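Local atomic coordinates of cellulase (Bacillus sp. BG-CS10, PDB entry 5E09), a protein that probably hydrolyses internal beta-1,4-glucosidic bonds of cellulose with a family 5 barrel that is followed by an X2 module and a family 46 carbohydrate-binding module. Residues Ser146-Arg151 against Leu269-Leu274; Phe228-Phe231 against Gly237-Arg240; Glu327-Asn330 against Ser335-Gly338. All coordinates share one frame; numbering follows the deposited sequence.

Contact 1. Residues Ser146-Arg151 against Leu269-Leu274; sequences SVNEPR and LGEFGL
Asn-148 and Glu-149 reach from the loop that follows barrel strand 142-145 to the carboxylate of Glu-271 near the end of strand 267-272, and the three polar ends make the whole contact. The backbones stay apart, with 9.3 Å between Asn-148 CA and Gly-270 CA, and only 75 Å² is buried. The closer-packed part pairs two acceptors: Asn-148 OD1 lies 3.4 Å from Glu-271 OE2, the amide and carboxylate planes just 16° apart. They are not bonded to each other; Arg-59 settles the encounter, giving one guanidinium nitrogen to each oxygen. CG of Asn-148 stands anti to the backbone N (chi1 -179°), which sends the amide across the gap, roughly at right angles to the Glu-271 side chain. A water tightens the same pairing. It accepts from Asn-148 ND2 at 3.0 Å and donates to Glu-271 OE2, also at 3.0 Å, so the amide serves Glu-271 through both its ends, once by way of Arg-59 and once by way of water. Glu-149, partly exposed, forms the looser side: its chain runs extended beyond CG and OE2 stops 4.0 Å from Glu-271 OE1. Tyr-226 holds that OE1 through its hydroxyl, and His-224 ND1 bonds Glu-149 OE2. In family 5 hydrolases the glutamate of the Asn-Glu-Pro motif after strand 4 is the acid/base and that ending strand 7 the nucleophile. Glu-149 and Glu-271 occupy these positions, and 5.3 Å between CD of Glu-149 and CD of Glu-271 is consistent with a retaining mechanism.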
loop_
_atom_site.group_PDB
_atom_site.type_symbol
_atom_site.label_atom_id
_atom_site.label_comp_id
_atom_site.label_asym_id
_atom_site.label_seq_id
_atom_site.Cartn_x
_atom_site.Cartn_y
_atom_site.Cartn_z
ATOM N N SER A 146 -17.822 -9.535 -7.530
ATOM C CA SER A 146 -18.302 -9.361 -8.900
ATOM C C SER A 146 -17.245 -8.877 -9.879
ATOM O O SER A 146 -17.076 -9.463 -10.947
ATOM C CB SER A 146 -19.473 -8.385 -8.913
ATOM O OG SER A 146 -19.061 -7.128 -8.412
ATOM N N VAL A 147 -16.549 -7.804 -9.516
ATOM C CA VAL A 147 -15.564 -7.180 -10.395
ATOM C C VAL A 147 -14.653 -6.260 -9.586
ATOM O O VAL A 147 -15.114 -5.552 -8.689
ATOM C CB VAL A 147 -16.250 -6.380 -11.527
ATOM C CG1 VAL A 147 -17.405 -5.546 -10.966
ATOM C CG2 VAL A 147 -15.249 -5.498 -12.272
ATOM N N ASN A 148 -13.358 -6.280 -9.882
ATOM C CA ASN A 148 -12.434 -5.405 -9.177
ATOM C C ASN A 148 -12.489 -3.988 -9.706
ATOM O O ASN A 148 -12.445 -3.785 -10.914
ATOM C CB ASN A 148 -11.005 -5.926 -9.283
ATOM C CG ASN A 148 -10.020 -5.050 -8.542
ATOM O OD1 ASN A 148 -10.000 -5.035 -7.313
ATOM N ND2 ASN A 148 -9.206 -4.301 -9.284
ATOM N N GLU A 149 -12.577 -3.022 -8.793
ATOM C CA GLU A 149 -12.495 -1.589 -9.110
ATOM C C GLU A 149 -13.223 -1.182 -10.393
ATOM O O GLU A 149 -12.589 -0.746 -11.352
ATOM C CB GLU A 149 -11.022 -1.160 -9.196
ATOM C CG GLU A 149 -10.264 -1.371 -7.884
ATOM C CD GLU A 149 -8.902 -0.683 -7.836
ATOM O OE1 GLU A 149 -8.463 -0.145 -8.877
ATOM O OE2 GLU A 149 -8.276 -0.675 -6.748
ATOM N N PRO A 150 -14.558 -1.320 -10.411
ATOM C CA PRO A 150 -15.345 -1.018 -11.612
ATOM C C PRO A 150 -15.204 0.432 -12.059
ATOM O O PRO A 150 -15.374 1.346 -11.256
ATOM C CB PRO A 150 -16.787 -1.302 -11.174
ATOM C CG PRO A 150 -16.675 -2.129 -9.944
ATOM C CD PRO A 150 -15.415 -1.690 -9.274
ATOM N N ARG A 151 -14.889 0.629 -13.333
ATOM C CA ARG A 151 -14.811 1.962 -13.912
ATOM C C ARG A 151 -15.371 1.884 -15.329
ATOM O O ARG A 151 -15.332 0.828 -15.951
ATOM C CB ARG A 151 -13.364 2.470 -13.904
ATOM C CG ARG A 151 -13.201 3.973 -14.092
ATOM C CD ARG A 151 -11.727 4.352 -14.235
ATOM N NE ARG A 151 -10.855 3.258 -13.827
ATOM C CZ ARG A 151 -9.979 2.664 -14.629
ATOM N NH1 ARG A 151 -9.832 3.076 -15.882
ATOM N NH2 ARG A 151 -9.237 1.669 -14.165
ATOM N N LEU A 269 -12.230 -4.274 3.468
ATOM C CA LEU A 269 -11.219 -3.463 2.816
ATOM C C LEU A 269 -10.380 -4.402 1.950
ATOM O O LEU A 269 -9.338 -4.887 2.376
ATOM C CB LEU A 269 -10.358 -2.730 3.850
ATOM C CG LEU A 269 -9.333 -1.736 3.307
ATOM C CD1 LEU A 269 -10.019 -0.701 2.431
ATOM C CD2 LEU A 269 -8.606 -1.058 4.450
ATOM N N GLY A 270 -10.855 -4.673 0.741
ATOM C CA GLY A 270 -10.287 -5.727 -0.084
ATOM C C GLY A 270 -8.848 -5.517 -0.514
ATOM O O GLY A 270 -8.141 -6.477 -0.833
ATOM N N GLU A 271 -8.423 -4.259 -0.548
ATOM C CA GLU A 271 -7.031 -3.913 -0.791
ATOM C C GLU A 271 -6.649 -2.713 0.046
ATOM O O GLU A 271 -7.408 -1.743 0.137
ATOM C CB GLU A 271 -6.771 -3.592 -2.268
ATOM C CG GLU A 271 -7.040 -4.719 -3.236
ATOM C CD GLU A 271 -6.687 -4.345 -4.658
ATOM O OE1 GLU A 271 -6.014 -3.307 -4.839
ATOM O OE2 GLU A 271 -7.087 -5.080 -5.590
ATOM N N PHE A 272 -5.475 -2.773 0.664
ATOM C CA PHE A 272 -4.886 -1.565 1.218
ATOM C C PHE A 272 -3.371 -1.635 1.105
ATOM O O PHE A 272 -2.801 -2.698 0.865
ATOM C CB PHE A 272 -5.337 -1.333 2.668
ATOM C CG PHE A 272 -4.708 -2.256 3.670
ATOM C CD1 PHE A 272 -5.238 -3.516 3.903
ATOM C CD2 PHE A 272 -3.607 -1.851 4.406
ATOM C CE1 PHE A 272 -4.669 -4.360 4.835
ATOM C CE2 PHE A 272 -3.031 -2.695 5.342
ATOM C CZ PHE A 272 -3.562 -3.950 5.557
ATOM N N GLY A 273 -2.739 -0.477 1.246
ATOM C CA GLY A 273 -1.305 -0.330 1.107
ATOM C C GLY A 273 -1.039 1.153 0.956
ATOM O O GLY A 273 -1.855 1.980 1.357
ATOM N N LEU A 274 0.104 1.498 0.386
ATOM C CA LEU A 274 0.362 2.879 0.011
ATOM C C LEU A 274 0.648 2.910 -1.485
ATOM O O LEU A 274 1.394 2.078 -1.992
ATOM C CB LEU A 274 1.526 3.465 0.815
ATOM C CG LEU A 274 1.235 3.765 2.287
ATOM C CD1 LEU A 274 2.525 4.050 3.036
ATOM C CD2 LEU A 274 0.273 4.945 2.412
HETATM O O HOH W 1 -6.742 -3.214 -7.902
#

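Contact 2. Residues Phe228-Phe231 against Gly237-Arg240; sequences FWPF and GYTR
Tyr-238 lays its side chain against the short helix that starts at Trp-229, meeting Phe-231, Pro-230 and Phe-228 in turn from root to tip. Its CB sits 3.6 Å from Phe-231 N and near Phe-231 CB. CG is turned beside the backbone N (chi1 -71°), and this carries the ring from Phe-231 past Pro-230 toward Phe-228. CG and CD1 rest on Pro-230 CB, with 3.5 Å between Tyr-238 CD1 and Pro-230 CB; CE1 also lies near that carbon, and the proline CG lies over a face of the tyrosine ring. On the other side of the ring CD2 and CE2 both face Phe-228 CE2, Tyr-238 CE2 at 3.7 Å from it. The two rings form an offset edge-to-face pair, the edge of Phe-228 toward the face of Tyr-238, with centroids 5.6 Å apart and planes at 71°. Pro-230 CD also covers a face of the Phe-228 ring, so the proline serves both aromatics. At the tip, the hydroxyl is hydrogen-bonded to Glu-244 of helix 243-261. In the backbone, Tyr-238 O takes a CA-H...O contact from Phe-231 CA, 3.5 Å long and 163° at the hydrogen, and a water bridges it to Phe-231 O. The same carbonyl meets the edge of the Phe-231 ring. Tyr-238 is the centre of an inverse gamma turn. Trp-229 touches Trp-476 and Arg-240 touches Trp-517, these two partners lying within the C-terminal carbohydrate-binding domain. With no direct hydrogen bond between the segments, aromatic and proline packing, a CA-H...O contact and one bridging water hold this barrel loop together.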
loop_
_atom_site.group_PDB
_atom_site.type_symbol
_atom_site.label_atom_id
_atom_site.label_comp_id
_atom_site.label_asym_id
_atom_site.label_seq_id
_atom_site.Cartn_x
_atom_site.Cartn_y
_atom_site.Cartn_z
ATOM N N PHE A 228 -4.224 8.861 1.950
ATOM C CA PHE A 228 -4.260 10.235 1.487
ATOM C C PHE A 228 -3.181 10.450 0.426
ATOM O O PHE A 228 -1.987 10.329 0.705
ATOM C CB PHE A 228 -4.077 11.184 2.670
ATOM C CG PHE A 228 -4.182 12.631 2.311
ATOM C CD1 PHE A 228 -5.318 13.123 1.690
ATOM C CD2 PHE A 228 -3.150 13.508 2.612
ATOM C CE1 PHE A 228 -5.424 14.466 1.362
ATOM C CE2 PHE A 228 -3.245 14.855 2.286
ATOM C CZ PHE A 228 -4.384 15.334 1.659
ATOM N N TRP A 229 -3.626 10.759 -0.789
ATOM C CA TRP A 229 -2.783 10.703 -1.984
ATOM C C TRP A 229 -1.386 11.350 -1.895
ATOM O O TRP A 229 -0.396 10.701 -2.228
ATOM C CB TRP A 229 -3.545 11.308 -3.172
ATOM C CG TRP A 229 -2.726 11.313 -4.417
ATOM C CD1 TRP A 229 -2.415 10.236 -5.198
ATOM C CD2 TRP A 229 -2.083 12.441 -5.013
ATOM N NE1 TRP A 229 -1.619 10.626 -6.246
ATOM C CE2 TRP A 229 -1.399 11.982 -6.157
ATOM C CE3 TRP A 229 -2.016 13.802 -4.694
ATOM C CZ2 TRP A 229 -0.666 12.826 -6.986
ATOM C CZ3 TRP A 229 -1.286 14.644 -5.516
ATOM C CH2 TRP A 229 -0.620 14.152 -6.649
ATOM N N PRO A 230 -1.287 12.620 -1.459
ATOM C CA PRO A 230 0.048 13.234 -1.514
ATOM C C PRO A 230 1.089 12.538 -0.627
ATOM O O PRO A 230 2.268 12.468 -0.983
ATOM C CB PRO A 230 -0.201 14.665 -1.019
ATOM C CG PRO A 230 -1.668 14.871 -1.095
ATOM C CD PRO A 230 -2.288 13.540 -0.890
ATOM N N PHE A 231 0.657 12.039 0.524
ATOM C CA PHE A 231 1.549 11.284 1.392
ATOM C C PHE A 231 1.872 9.922 0.788
ATOM O O PHE A 231 3.014 9.464 0.845
ATOM C CB PHE A 231 0.939 11.104 2.785
ATOM C CG PHE A 231 1.666 10.100 3.634
ATOM C CD1 PHE A 231 2.905 10.399 4.188
ATOM C CD2 PHE A 231 1.118 8.849 3.871
ATOM C CE1 PHE A 231 3.576 9.468 4.961
ATOM C CE2 PHE A 231 1.782 7.918 4.647
ATOM C CZ PHE A 231 3.011 8.226 5.189
ATOM N N GLY A 237 5.256 17.746 -0.589
ATOM C CA GLY A 237 5.856 17.977 0.712
ATOM C C GLY A 237 5.267 17.155 1.837
ATOM O O GLY A 237 5.595 17.378 3.004
ATOM N N TYR A 238 4.401 16.205 1.496
ATOM C CA TYR A 238 3.814 15.310 2.489
ATOM C C TYR A 238 4.738 14.122 2.757
ATOM O O TYR A 238 4.431 12.978 2.410
ATOM C CB TYR A 238 2.432 14.842 2.031
ATOM C CG TYR A 238 1.406 15.953 2.092
ATOM C CD1 TYR A 238 1.385 16.967 1.135
ATOM C CD2 TYR A 238 0.477 16.008 3.122
ATOM C CE1 TYR A 238 0.460 17.992 1.201
ATOM C CE2 TYR A 238 -0.449 17.027 3.195
ATOM C CZ TYR A 238 -0.454 18.015 2.235
ATOM O OH TYR A 238 -1.378 19.026 2.310
ATOM N N THR A 239 5.881 14.413 3.372
ATOM C CA THR A 239 6.894 13.408 3.658
ATOM C C THR A 239 6.591 12.669 4.961
ATOM O O THR A 239 7.048 11.547 5.156
ATOM C CB THR A 239 8.300 14.042 3.753
ATOM O OG1 THR A 239 8.248 15.165 4.634
ATOM C CG2 THR A 239 8.774 14.523 2.394
ATOM N N ARG A 240 5.825 13.298 5.849
ATOM C CA ARG A 240 5.513 12.703 7.143
ATOM C C ARG A 240 4.044 12.353 7.300
ATOM O O ARG A 240 3.163 12.961 6.691
ATOM C CB ARG A 240 5.930 13.623 8.298
ATOM C CG ARG A 240 7.331 14.184 8.191
ATOM C CD ARG A 240 7.689 15.068 9.378
ATOM N NE ARG A 240 9.137 15.231 9.484
ATOM C CZ ARG A 240 9.744 16.287 10.019
ATOM N NH1 ARG A 240 9.034 17.296 10.508
ATOM N NH2 ARG A 240 11.071 16.340 10.057
HETATM O O HOH W 2 5.594 10.349 1.915
#

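Contact 3. Residues Glu327-Asn330 against Ser335-Gly338; sequences EFHN and SWEG
His-329 and Trp-336 stand two turns apart on helix 326-337, and their rings bridge the distance along one side of it. The aromatic contact is a single pair: His-329 NE2 approaches Trp-336 CH2 to 3.9 Å, and the next indole carbon, Trp-336 CZ2, is 4.2 Å from the same nitrogen. The imidazole and the six-membered ring have centroids 5.8 Å apart and planes at 81°, the two meeting obliquely. The backbone could not bring them so close, since His-329 CA and Trp-336 CA are 10.6 Å apart; the side chains do it by leaning toward each other. In His-329, CG is anti to the backbone N (chi1 -179°), whereas in Trp-336 it is anti to the carbonyl carbon (chi1 -57°), and the benzo end of the indole swings back along the helix. The pyrrole end lies farther off, with Trp-336 NE1 6.3 Å from His-329 NE2. Further aromatic partners flank the pair: His-329 stacks on Trp-323, and Trp-336 meets Tyr-55 edge-to-face. Tyr-55 also touches His-329, and with Glu-53 by His-329 and Pro-19 by Trp-336 this side of the helix packs on loops of the barrel domain. No polar bond joins the two segments; Ser-335 OG bonds Met-331 O within the helix, and Glu-327 OE2 reaches Gln-286 on helix 286-302. Just 83 Å² is buried between the segments, so van der Waals contact between the imidazole and the benzo end of the indole is what this i/i+7 pair offers, as part of a larger aromatic group.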
loop_
_atom_site.group_PDB
_atom_site.type_symbol
_atom_site.label_atom_id
_atom_site.label_comp_id
_atom_site.label_asym_id
_atom_site.label_seq_id
_atom_site.Cartn_x
_atom_site.Cartn_y
_atom_site.Cartn_z
ATOM N N GLU A 327 10.412 -5.690 10.043
ATOM C CA GLU A 327 9.939 -4.628 10.924
ATOM C C GLU A 327 8.500 -4.239 10.563
ATOM O O GLU A 327 7.622 -4.127 11.431
ATOM C CB GLU A 327 10.883 -3.422 10.821
ATOM C CG GLU A 327 10.621 -2.278 11.787
ATOM C CD GLU A 327 11.672 -1.181 11.669
ATOM O OE1 GLU A 327 12.094 -0.642 12.709
ATOM O OE2 GLU A 327 12.083 -0.862 10.534
ATOM N N PHE A 328 8.284 -4.059 9.262
ATOM C CA PHE A 328 6.979 -3.751 8.678
ATOM C C PHE A 328 5.916 -4.782 9.071
ATOM O O PHE A 328 4.873 -4.437 9.658
ATOM C CB PHE A 328 7.133 -3.661 7.147
ATOM C CG PHE A 328 5.848 -3.448 6.397
ATOM C CD1 PHE A 328 4.920 -2.510 6.815
ATOM C CD2 PHE A 328 5.590 -4.165 5.243
ATOM C CE1 PHE A 328 3.748 -2.311 6.111
ATOM C CE2 PHE A 328 4.417 -3.972 4.533
ATOM C CZ PHE A 328 3.496 -3.040 4.969
ATOM N N HIS A 329 6.184 -6.050 8.771
ATOM C CA HIS A 329 5.209 -7.083 9.081
ATOM C C HIS A 329 4.989 -7.251 10.579
ATOM O O HIS A 329 3.885 -7.583 11.007
ATOM C CB HIS A 329 5.602 -8.430 8.495
ATOM C CG HIS A 329 4.594 -9.498 8.780
ATOM N ND1 HIS A 329 4.781 -10.459 9.748
ATOM C CD2 HIS A 329 3.359 -9.711 8.264
ATOM C CE1 HIS A 329 3.715 -11.245 9.794
ATOM N NE2 HIS A 329 2.841 -10.811 8.904
ATOM N N ASN A 330 6.035 -7.044 11.373
ATOM C CA ASN A 330 5.869 -7.077 12.818
ATOM C C ASN A 330 4.902 -5.987 13.255
ATOM O O ASN A 330 4.084 -6.200 14.149
ATOM C CB ASN A 330 7.210 -6.916 13.542
ATOM C CG ASN A 330 8.045 -8.186 13.515
ATOM O OD1 ASN A 330 7.639 -9.206 12.952
ATOM N ND2 ASN A 330 9.225 -8.125 14.117
ATOM N N SER A 335 -0.402 -4.744 15.173
ATOM C CA SER A 335 -1.602 -3.932 15.011
ATOM C C SER A 335 -2.880 -4.769 14.927
ATOM O O SER A 335 -3.962 -4.269 15.239
ATOM C CB SER A 335 -1.471 -3.040 13.777
ATOM O OG SER A 335 -0.325 -2.210 13.886
ATOM N N TRP A 336 -2.765 -6.033 14.513
ATOM C CA TRP A 336 -3.923 -6.932 14.535
ATOM C C TRP A 336 -4.511 -7.073 15.938
ATOM O O TRP A 336 -5.715 -7.285 16.090
ATOM C CB TRP A 336 -3.568 -8.332 14.028
ATOM C CG TRP A 336 -3.004 -8.387 12.659
ATOM C CD1 TRP A 336 -3.118 -7.442 11.679
ATOM C CD2 TRP A 336 -2.231 -9.455 12.102
ATOM N NE1 TRP A 336 -2.459 -7.858 10.545
ATOM C CE2 TRP A 336 -1.905 -9.086 10.781
ATOM C CE3 TRP A 336 -1.783 -10.683 12.596
ATOM C CZ2 TRP A 336 -1.149 -9.907 9.949
ATOM C CZ3 TRP A 336 -1.032 -11.495 11.764
ATOM C CH2 TRP A 336 -0.724 -11.103 10.456
ATOM N N GLU A 337 -3.661 -6.967 16.959
ATOM C CA GLU A 337 -4.103 -7.181 18.338
ATOM C C GLU A 337 -4.352 -5.881 19.108
ATOM O O GLU A 337 -5.195 -5.835 20.008
ATOM C CB GLU A 337 -3.089 -8.040 19.096
ATOM C CG GLU A 337 -3.508 -8.371 20.520
ATOM C CD GLU A 337 -2.504 -9.268 21.237
ATOM O OE1 GLU A 337 -1.460 -9.599 20.628
ATOM O OE2 GLU A 337 -2.765 -9.645 22.406
ATOM N N GLY A 338 -3.626 -4.824 18.761
ATOM C CA GLY A 338 -3.755 -3.581 19.494
ATOM C C GLY A 338 -2.704 -2.570 19.104
ATOM O O GLY A 338 -1.849 -2.831 18.260
#

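Contact 1 lies at the carboxylates that probably form the catalytic pair, while contacts 2 and 3 sit away from it, their centres about 21 and 22 Å from its centre. Along the chain, contact 2 is nested inside the loop closed by contact 1, and the two touch where Leu-274 CD2 packs 4.0 Å from Phe-231 CE2, joining the end of 269-274 to the short helix. Contact 3 follows both in sequence; its nearest atoms are about 6 Å from contact 1 and about 11 Å from contact 2. Helix 286-302 links it indirectly to contact 1, since Phe-293 meets both Phe-272 and Phe-328. Contact 2 reaches toward the carbohydrate-binding domain.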